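Local coordinates for catalase (Bacillus pumilus, PDB 4QOL), which breaks hydrogen peroxide down to water and oxygen at a buried heme and also shows peroxidase-like reactivity toward phenolic substrates, at residues Val199-Trp204 and Asp277-Thr282; Pro133-Arg138 and Asp330-Gly335; Tyr262-Pro267 and Lys283-Glu288. One frame throughout, in Å; residues are numbered along the deposited sequence.

Overall arrangement
The three contacts adjoin one another, and two of them reach the edge of the heme. Contact 2 lies against the porphyrin itself, through Phe135 and Leu332. Contact 1, its centre about 8 Å from that of contact 2, is joined to it by His200 ND1 and Asp330 OD2, 2.7 Å apart, and by the Asp280-Arg138 salt bridge; its Val199 also reaches the heme. Contact 3, centred about 10 Å from contact 1, is more remote, with the side chain of Gln264 about 14 Å from the heme; Ile134 packing on Thr284 links it to contact 2. Residues 277-282 and 283-288 are consecutive, so one connection between strands 258-267 and 293-302 supplies a segment to both contact 1 and contact 3.

Contact 1. Residues Val199-Trp204 and Asp277-Thr282; sequences VHTFRW and DPCDPT
Residues 199-204 meet the connection 277-282 where the chain runs into strand 202-205, the CA atoms coming closest at His200 and Pro281 (5.5 Å) and at Thr201 and Cys279, while Asp277-Asp280 folds into a type I beta turn closed by Asp280 N and Asp277 O. Thr201 makes the polar link. Its hydroxyl OG1 donates to Pro278 O over 2.7 Å, arriving 30° out of the carbonyl plane. With chi1 at -58°, OG1 stands beside the Thr201 backbone N, and CG2 is turned to the cysteine instead, lying 3.9 Å from Cys279 SG. One branch of the threonine therefore grips the turn while the other packs on its sulfur. The acceptor is shared, since Pro278 O also takes a hydrogen bond from Trp285 NE1.

The turn belongs to the long connection between strands 258-267 and 293-302 of the catalase beta-barrel, here folded back against the residues ahead of strand 202-205. One Asx turn lies within it, Asp277 OD1 accepting from Cys279 N at 2.7 Å, and a second follows, where Asp280 OD1 takes both the N and OG1 of Thr282 from the same face of its carboxylate. Asp280 OD2 is left to salt bridges with Arg138 and Lys283.

Further along, Pro281 lies against Val199 and His200, which belong to the heme pocket. Its CB sits 4.0 Å from His200 ND1, approaching the imidazole obliquely, and 4.3 Å from Val199 CG1. The imidazole is held at both nitrogens, by Asp330 at ND1 and Arg336 at NE2, which would fix its rotation. Val199 touches the heme as well as Pro281.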
# COMPACT_ATOMS: atom_id res chain seq x y z
N VAL A 199 -14.98 -26.96 -13.50
CA VAL A 199 -16.26 -26.23 -13.62
C VAL A 199 -16.53 -25.72 -15.00
O VAL A 199 -17.43 -26.24 -15.69
CB VAL A 199 -16.44 -25.09 -12.54
CG1 VAL A 199 -17.77 -24.36 -12.72
CG2 VAL A 199 -16.35 -25.67 -11.14
N HIS A 200 -15.72 -24.78 -15.51
CA HIS A 200 -15.91 -24.30 -16.85
C HIS A 200 -15.47 -25.28 -17.91
O HIS A 200 -14.59 -26.10 -17.69
CB HIS A 200 -15.08 -23.04 -17.14
CG HIS A 200 -15.18 -21.97 -16.07
ND1 HIS A 200 -16.31 -21.19 -15.95
CD2 HIS A 200 -14.31 -21.52 -15.14
CE1 HIS A 200 -16.16 -20.34 -14.93
NE2 HIS A 200 -14.97 -20.54 -14.40
N THR A 201 -16.13 -25.16 -19.03
CA THR A 201 -15.62 -25.61 -20.36
C THR A 201 -14.44 -24.73 -20.72
O THR A 201 -14.48 -23.51 -20.60
CB THR A 201 -16.71 -25.45 -21.37
OG1 THR A 201 -17.87 -26.23 -20.95
CG2 THR A 201 -16.24 -25.89 -22.74
N PHE A 202 -13.35 -25.39 -21.14
CA PHE A 202 -12.24 -24.73 -21.76
C PHE A 202 -12.10 -25.23 -23.21
O PHE A 202 -12.84 -26.09 -23.65
CB PHE A 202 -10.95 -25.08 -20.98
CG PHE A 202 -10.94 -24.50 -19.60
CD1 PHE A 202 -10.51 -23.17 -19.40
CD2 PHE A 202 -11.44 -25.21 -18.54
CE1 PHE A 202 -10.60 -22.59 -18.10
CE2 PHE A 202 -11.50 -24.65 -17.26
CZ PHE A 202 -11.11 -23.37 -17.05
N ARG A 203 -11.16 -24.67 -23.88
CA ARG A 203 -10.83 -25.08 -25.26
C ARG A 203 -9.48 -25.77 -25.27
O ARG A 203 -8.49 -25.18 -24.77
CB ARG A 203 -10.80 -23.85 -26.17
CG ARG A 203 -12.16 -23.27 -26.49
CD ARG A 203 -11.97 -22.12 -27.53
NE ARG A 203 -13.28 -21.70 -27.98
CZ ARG A 203 -13.71 -21.68 -29.24
NH1 ARG A 203 -12.91 -21.92 -30.28
NH2 ARG A 203 -14.95 -21.34 -29.44
N TRP A 204 -9.40 -26.94 -25.92
CA TRP A 204 -8.14 -27.61 -26.16
C TRP A 204 -7.84 -27.48 -27.63
O TRP A 204 -8.72 -27.72 -28.45
CB TRP A 204 -8.23 -29.06 -25.73
CG TRP A 204 -7.80 -29.32 -24.36
CD1 TRP A 204 -7.55 -28.39 -23.31
CD2 TRP A 204 -7.58 -30.60 -23.79
NE1 TRP A 204 -7.16 -29.06 -22.18
CE2 TRP A 204 -7.20 -30.41 -22.43
CE3 TRP A 204 -7.64 -31.87 -24.28
CZ2 TRP A 204 -6.83 -31.45 -21.63
CZ3 TRP A 204 -7.39 -32.94 -23.40
CH2 TRP A 204 -6.97 -32.70 -22.10
N ASP A 277 -26.62 -24.47 -23.24
CA ASP A 277 -25.32 -23.93 -23.71
C ASP A 277 -24.18 -24.68 -23.01
O ASP A 277 -24.09 -24.69 -21.79
CB ASP A 277 -25.25 -22.43 -23.42
CG ASP A 277 -24.00 -21.77 -23.92
OD1 ASP A 277 -22.94 -22.43 -24.08
OD2 ASP A 277 -24.09 -20.58 -24.16
N PRO A 278 -23.30 -25.39 -23.79
CA PRO A 278 -22.26 -26.18 -23.17
C PRO A 278 -21.24 -25.31 -22.38
O PRO A 278 -20.49 -25.87 -21.59
CB PRO A 278 -21.62 -26.92 -24.34
CG PRO A 278 -21.99 -26.13 -25.50
CD PRO A 278 -23.37 -25.64 -25.22
N CYS A 279 -21.24 -24.00 -22.63
CA CYS A 279 -20.37 -23.04 -21.93
C CYS A 279 -21.14 -22.24 -20.87
O CYS A 279 -20.65 -21.20 -20.37
CB CYS A 279 -19.69 -22.10 -22.90
SG CYS A 279 -18.51 -22.95 -24.00
N ASP A 280 -22.30 -22.74 -20.46
CA ASP A 280 -23.00 -22.27 -19.28
C ASP A 280 -22.51 -23.03 -18.03
O ASP A 280 -22.75 -24.21 -17.91
CB ASP A 280 -24.53 -22.56 -19.47
CG ASP A 280 -25.40 -22.09 -18.30
OD1 ASP A 280 -24.87 -21.61 -17.28
OD2 ASP A 280 -26.66 -22.27 -18.38
N PRO A 281 -21.81 -22.34 -17.09
CA PRO A 281 -21.20 -23.05 -15.95
C PRO A 281 -22.21 -23.45 -14.84
O PRO A 281 -21.80 -24.04 -13.88
CB PRO A 281 -20.19 -22.04 -15.43
CG PRO A 281 -20.86 -20.73 -15.67
CD PRO A 281 -21.62 -20.89 -17.00
N THR A 282 -23.50 -23.22 -15.06
CA THR A 282 -24.55 -23.81 -14.27
C THR A 282 -24.96 -25.20 -14.81
O THR A 282 -25.83 -25.84 -14.24
CB THR A 282 -25.82 -22.97 -14.16
OG1 THR A 282 -26.48 -22.92 -15.44
CG2 THR A 282 -25.52 -21.61 -13.62

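Contact 2. Residues Pro133-Arg138 and Asp330-Gly335; sequences PIFFIR and DKLLQG. With HEM (protoporphyrin IX containing Fe), chain E.
Leu332 packs by its two methyl branches into the bend formed by Phe135 and Ile137. Its CD2 rests 3.6 Å from Phe135 CD2, the two side chains crossing at about a right angle. CD1 meets the Ile137 side chain, 3.6 Å from CG1. Because Leu332 CG is anti to the backbone N (chi1 -170°), the forked end projects from the first turn of the helix between the loop and the porphyrin.

Heme contacts continue this apolar layer. The methyl CMC lies over one face of the Phe135 ring, offset toward its rim and 3.5 Å from CD1, and the neighbouring Phe136 covers the opposite face through CD1. Leu332 CD1 touches the vinyl carbon CBB at 3.6 Å.

Polar atoms play a lesser part between the segments. Arg138 O approaches Lys331 CB, and Ile137 O is buried against Leu332 CD2 with no polar partner. Within 330-335, Asp330 caps helix 331-348: its OD1 receives Leu333 N at 3.0 Å with an almost straight N-H (170°), and Leu332 N more weakly.

A capped helix start and a loop phenylalanine meeting at the rim of a buried porphyrin form part of the heme pocket of the catalase fold.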
# COMPACT_ATOMS: atom_id res chain seq x y z
N PRO A 133 -19.08 -29.23 -9.42
CA PRO A 133 -18.73 -29.05 -10.85
C PRO A 133 -19.46 -27.96 -11.63
O PRO A 133 -19.17 -27.78 -12.89
CB PRO A 133 -19.07 -30.41 -11.48
CG PRO A 133 -20.23 -30.85 -10.68
CD PRO A 133 -19.89 -30.43 -9.25
N ILE A 134 -20.33 -27.23 -10.95
CA ILE A 134 -21.08 -26.11 -11.50
C ILE A 134 -20.99 -24.92 -10.60
O ILE A 134 -20.36 -24.96 -9.56
CB ILE A 134 -22.54 -26.47 -11.73
CG1 ILE A 134 -23.15 -27.02 -10.45
CG2 ILE A 134 -22.67 -27.52 -12.80
CD1 ILE A 134 -24.62 -27.10 -10.53
N PHE A 135 -21.62 -23.82 -10.99
CA PHE A 135 -21.65 -22.64 -10.18
C PHE A 135 -23.05 -22.05 -10.04
O PHE A 135 -23.97 -22.43 -10.74
CB PHE A 135 -20.67 -21.57 -10.73
CG PHE A 135 -20.03 -20.76 -9.70
CD1 PHE A 135 -19.22 -21.35 -8.76
CD2 PHE A 135 -20.22 -19.39 -9.63
CE1 PHE A 135 -18.65 -20.62 -7.73
CE2 PHE A 135 -19.62 -18.63 -8.64
CZ PHE A 135 -18.79 -19.23 -7.72
N PHE A 136 -23.16 -21.06 -9.15
CA PHE A 136 -24.45 -20.43 -8.81
C PHE A 136 -24.95 -19.47 -9.91
O PHE A 136 -26.13 -19.24 -10.05
CB PHE A 136 -24.31 -19.53 -7.57
CG PHE A 136 -23.76 -20.20 -6.35
CD1 PHE A 136 -22.38 -20.21 -6.12
CD2 PHE A 136 -24.62 -20.71 -5.40
CE1 PHE A 136 -21.86 -20.75 -4.98
CE2 PHE A 136 -24.10 -21.27 -4.25
CZ PHE A 136 -22.71 -21.27 -4.04
N ILE A 137 -24.02 -18.93 -10.69
CA ILE A 137 -24.25 -17.82 -11.61
C ILE A 137 -23.46 -18.11 -12.88
O ILE A 137 -22.64 -18.99 -12.89
CB ILE A 137 -23.82 -16.46 -11.04
CG1 ILE A 137 -22.36 -16.45 -10.56
CG2 ILE A 137 -24.77 -16.00 -9.93
CD1 ILE A 137 -21.81 -15.07 -10.30
N ARG A 138 -23.79 -17.39 -13.96
CA ARG A 138 -23.16 -17.63 -15.27
C ARG A 138 -22.52 -16.38 -15.88
O ARG A 138 -22.13 -16.42 -17.05
CB ARG A 138 -24.19 -18.25 -16.24
CG ARG A 138 -25.35 -17.32 -16.50
CD ARG A 138 -26.25 -17.74 -17.69
NE ARG A 138 -26.86 -19.00 -17.45
CZ ARG A 138 -28.17 -19.21 -17.24
NH1 ARG A 138 -29.00 -18.20 -16.94
NH2 ARG A 138 -28.58 -20.47 -17.18
N ASP A 330 -17.40 -18.78 -21.95
CA ASP A 330 -18.17 -18.78 -20.71
C ASP A 330 -18.01 -17.38 -20.01
O ASP A 330 -16.89 -17.01 -19.74
CB ASP A 330 -17.62 -19.96 -19.89
CG ASP A 330 -18.17 -20.06 -18.44
OD1 ASP A 330 -18.38 -19.02 -17.81
OD2 ASP A 330 -18.18 -21.19 -17.90
N LYS A 331 -19.14 -16.67 -19.72
CA LYS A 331 -19.05 -15.29 -19.38
C LYS A 331 -18.61 -15.15 -17.88
O LYS A 331 -18.20 -14.08 -17.49
CB LYS A 331 -20.38 -14.55 -19.55
CG LYS A 331 -20.90 -14.49 -20.98
CD LYS A 331 -22.22 -13.71 -21.04
CE LYS A 331 -22.91 -13.95 -22.37
NZ LYS A 331 -24.18 -13.20 -22.39
N LEU A 332 -18.77 -16.23 -17.13
CA LEU A 332 -18.30 -16.28 -15.73
C LEU A 332 -16.76 -16.42 -15.77
O LEU A 332 -16.05 -15.57 -15.18
CB LEU A 332 -18.98 -17.47 -15.04
CG LEU A 332 -18.76 -17.48 -13.52
CD1 LEU A 332 -19.57 -16.37 -12.84
CD2 LEU A 332 -19.11 -18.84 -13.03
N LEU A 333 -16.26 -17.35 -16.58
CA LEU A 333 -14.79 -17.49 -16.81
C LEU A 333 -14.15 -16.19 -17.31
O LEU A 333 -13.09 -15.79 -16.82
CB LEU A 333 -14.51 -18.61 -17.76
CG LEU A 333 -13.05 -18.80 -18.20
CD1 LEU A 333 -12.13 -19.04 -17.03
CD2 LEU A 333 -12.99 -19.98 -19.20
N GLN A 334 -14.80 -15.55 -18.25
CA GLN A 334 -14.23 -14.35 -18.80
C GLN A 334 -13.84 -13.30 -17.75
O GLN A 334 -12.79 -12.70 -17.84
CB GLN A 334 -15.13 -13.75 -19.88
CG GLN A 334 -15.34 -14.65 -21.10
CD GLN A 334 -14.26 -14.54 -22.15
OE1 GLN A 334 -13.92 -13.44 -22.57
NE2 GLN A 334 -13.71 -15.65 -22.54
N GLY A 335 -14.72 -13.04 -16.81
CA GLY A 335 -14.42 -12.12 -15.74
C GLY A 335 -13.29 -12.57 -14.86
O GLY A 335 -12.52 -11.75 -14.34
CHA HEM E . -10.21 -17.19 -5.18
CHB HEM E . -12.79 -14.14 -7.92
CHC HEM E . -15.51 -18.00 -9.51
CHD HEM E . -12.38 -20.96 -7.28
C1A HEM E . -10.70 -16.03 -5.76
C2A HEM E . -10.25 -14.70 -5.49
C3A HEM E . -10.97 -13.85 -6.27
C4A HEM E . -11.87 -14.64 -7.01
CMA HEM E . -10.88 -12.37 -6.48
CAA HEM E . -9.13 -14.37 -4.56
CBA HEM E . -7.84 -14.85 -5.25
CGA HEM E . -6.62 -14.42 -4.53
O1A HEM E . -5.53 -14.96 -4.84
O2A HEM E . -6.64 -13.48 -3.71
C1B HEM E . -13.75 -14.97 -8.56
C2B HEM E . -14.75 -14.45 -9.44
C3B HEM E . -15.52 -15.49 -9.88
C4B HEM E . -14.96 -16.72 -9.29
CMB HEM E . -14.88 -12.99 -9.81
CAB HEM E . -16.64 -15.50 -10.82
CBB HEM E . -16.84 -14.43 -11.60
C1C HEM E . -14.87 -19.15 -9.04
C2C HEM E . -15.11 -20.41 -9.54
C3C HEM E . -14.25 -21.24 -8.89
C4C HEM E . -13.41 -20.48 -8.04
CMC HEM E . -16.21 -20.74 -10.53
CAC HEM E . -14.07 -22.63 -9.17
CBC HEM E . -14.37 -23.04 -10.39
C1D HEM E . -11.55 -20.11 -6.53
C2D HEM E . -10.51 -20.65 -5.66
C3D HEM E . -9.91 -19.63 -5.04
C4D HEM E . -10.59 -18.44 -5.56
CMD HEM E . -10.24 -22.12 -5.52
CAD HEM E . -8.76 -19.67 -4.06
CBD HEM E . -7.48 -19.81 -4.91
CGD HEM E . -6.38 -19.89 -3.89
O1D HEM E . -6.16 -20.99 -3.38
O2D HEM E . -5.70 -18.88 -3.57
NA HEM E . -11.70 -15.99 -6.74
NB HEM E . -13.94 -16.31 -8.52
NC HEM E . -13.79 -19.18 -8.19
ND HEM E . -11.57 -18.78 -6.45
FE HEM E . -12.71 -17.60 -7.45

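Contact 3. Residues Tyr262-Pro267 and Lys283-Glu288; sequences YVQLMP and KTWSEE
Met266 lays its methyl group over one face of the Trp285 indole, CE standing 3.5 Å from the centroid of the five-membered ring and only 10° off its normal. This is a CH-pi contact, and the sulfur extends it into a Met-aromatic one, with SD 4.3 Å from the centroid of the six-membered ring. Met266 CG is anti to the backbone N, and the bend at chi3 (-69°) brings CE back over the indole. Nearer the backbone, Met266 CB touches Trp285 CH2.

Gln264, two residues earlier on strand 258-267 and also directed at the loop, meets the benzene part of the same indole. Its CB is 3.6 Å from Trp285 CE3, while the backbone at Gln264 and Leu265 N comes to the ring's edge. The glutamine and tryptophan side chains slide past each other in opposite directions, which carries the amide to the Trp285 backbone. There NE2 donates to Trp285 O at 3.1 Å, nearly straight at 175°; the acceptor lies in the amide plane of Gln264, yet the donor stands well above the plane of the carbonyl. OE1 lies 2.6 Å from water 1, a probable hydrogen bond, and this water accepts from Trp285 N, so the amide spans both backbone polar atoms of the tryptophan, one directly and one probably through water.

Outside the two segments, Gln264 OE1 is hydrogen-bonded to His217 NE2, and NE2 also to Tyr290 O, while Lys215 makes a cation-pi contact with Trp285. The loop that follows strand 258-267 of the catalase barrel is thus held back against that strand by mixed chemistry: sulfur and methyl on the indole face, and an amide whose partners should set which end is oxygen and which nitrogen.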
# COMPACT_ATOMS: atom_id res chain seq x y z
N TYR A 262 -9.47 -36.81 -15.04
CA TYR A 262 -10.25 -37.23 -16.18
C TYR A 262 -10.72 -36.00 -16.93
O TYR A 262 -10.96 -34.95 -16.34
CB TYR A 262 -11.48 -37.99 -15.76
CG TYR A 262 -11.20 -39.36 -15.20
CD1 TYR A 262 -10.83 -39.49 -13.88
CD2 TYR A 262 -11.21 -40.50 -16.01
CE1 TYR A 262 -10.51 -40.73 -13.34
CE2 TYR A 262 -10.89 -41.74 -15.47
CZ TYR A 262 -10.58 -41.84 -14.11
OH TYR A 262 -10.27 -43.09 -13.60
N VAL A 263 -10.85 -36.12 -18.24
CA VAL A 263 -11.51 -35.10 -19.04
C VAL A 263 -12.70 -35.64 -19.79
O VAL A 263 -12.79 -36.82 -20.09
CB VAL A 263 -10.55 -34.40 -20.03
CG1 VAL A 263 -9.49 -33.64 -19.24
CG2 VAL A 263 -9.92 -35.37 -21.00
N GLN A 264 -13.62 -34.73 -20.12
CA GLN A 264 -14.61 -34.96 -21.17
C GLN A 264 -14.32 -34.04 -22.33
O GLN A 264 -13.91 -32.89 -22.14
CB GLN A 264 -16.03 -34.61 -20.63
CG GLN A 264 -16.53 -35.41 -19.47
CD GLN A 264 -17.82 -34.83 -18.89
OE1 GLN A 264 -17.80 -33.82 -18.19
NE2 GLN A 264 -18.95 -35.46 -19.20
N LEU A 265 -14.53 -34.56 -23.54
CA LEU A 265 -14.25 -33.81 -24.76
C LEU A 265 -15.52 -33.72 -25.60
O LEU A 265 -16.23 -34.73 -25.78
CB LEU A 265 -13.10 -34.45 -25.56
CG LEU A 265 -11.72 -34.34 -24.89
CD1 LEU A 265 -10.75 -35.36 -25.45
CD2 LEU A 265 -11.16 -32.93 -25.04
N MET A 266 -15.83 -32.53 -26.09
CA MET A 266 -17.01 -32.26 -26.93
C MET A 266 -16.61 -31.50 -28.17
O MET A 266 -15.88 -30.51 -28.09
CB MET A 266 -18.05 -31.49 -26.09
CG MET A 266 -19.22 -30.96 -26.87
SD MET A 266 -20.27 -29.86 -25.86
CE MET A 266 -21.03 -30.94 -24.69
N PRO A 267 -17.07 -31.94 -29.36
CA PRO A 267 -16.91 -31.09 -30.53
C PRO A 267 -17.56 -29.73 -30.40
O PRO A 267 -18.64 -29.64 -29.89
CB PRO A 267 -17.63 -31.86 -31.65
CG PRO A 267 -17.87 -33.23 -31.14
CD PRO A 267 -17.76 -33.21 -29.63
N LYS A 283 -24.28 -25.68 -15.87
CA LYS A 283 -24.56 -26.96 -16.50
C LYS A 283 -23.38 -27.91 -16.36
O LYS A 283 -22.22 -27.50 -16.51
CB LYS A 283 -24.83 -26.78 -18.02
CG LYS A 283 -25.94 -25.82 -18.34
CD LYS A 283 -27.29 -26.42 -17.96
CE LYS A 283 -28.47 -25.51 -18.25
NZ LYS A 283 -28.53 -24.37 -17.28
N THR A 284 -23.68 -29.20 -16.24
CA THR A 284 -22.72 -30.30 -16.49
C THR A 284 -23.01 -30.94 -17.85
O THR A 284 -24.04 -30.66 -18.50
CB THR A 284 -22.81 -31.39 -15.44
OG1 THR A 284 -24.15 -31.89 -15.35
CG2 THR A 284 -22.39 -30.84 -14.09
N TRP A 285 -22.04 -31.75 -18.28
CA TRP A 285 -22.23 -32.58 -19.46
C TRP A 285 -22.47 -33.99 -19.03
O TRP A 285 -21.74 -34.54 -18.18
CB TRP A 285 -20.96 -32.56 -20.36
CG TRP A 285 -20.51 -31.26 -20.90
CD1 TRP A 285 -21.19 -30.10 -20.99
CD2 TRP A 285 -19.24 -31.06 -21.56
NE1 TRP A 285 -20.40 -29.14 -21.62
CE2 TRP A 285 -19.20 -29.72 -21.99
CE3 TRP A 285 -18.13 -31.89 -21.80
CZ2 TRP A 285 -18.04 -29.15 -22.64
CZ3 TRP A 285 -17.04 -31.38 -22.42
CH2 TRP A 285 -16.99 -30.01 -22.86
N SER A 286 -23.36 -34.65 -19.76
CA SER A 286 -23.61 -36.07 -19.52
C SER A 286 -22.38 -36.93 -19.62
O SER A 286 -21.66 -36.85 -20.61
CB SER A 286 -24.65 -36.59 -20.52
OG SER A 286 -24.69 -38.01 -20.44
N GLU A 287 -22.13 -37.76 -18.62
CA GLU A 287 -21.00 -38.71 -18.64
C GLU A 287 -21.27 -39.94 -19.49
O GLU A 287 -20.35 -40.63 -19.91
CB GLU A 287 -20.57 -39.07 -17.22
CG GLU A 287 -20.10 -37.80 -16.50
CD GLU A 287 -19.49 -38.01 -15.12
OE1 GLU A 287 -19.55 -39.13 -14.60
OE2 GLU A 287 -18.98 -37.00 -14.56
N GLU A 288 -22.55 -40.15 -19.82
CA GLU A 288 -22.94 -41.19 -20.81
C GLU A 288 -22.61 -40.67 -22.22
O GLU A 288 -21.96 -41.37 -23.00
CB GLU A 288 -24.43 -41.75 -20.66
CG GLU A 288 -25.54 -40.84 -20.15
CD GLU A 288 -25.74 -40.79 -18.62
OE1 GLU A 288 -24.87 -40.30 -17.87
OE2 GLU A 288 -26.83 -41.21 -18.18
O HOH W 1 -19.55 -32.47 -16.80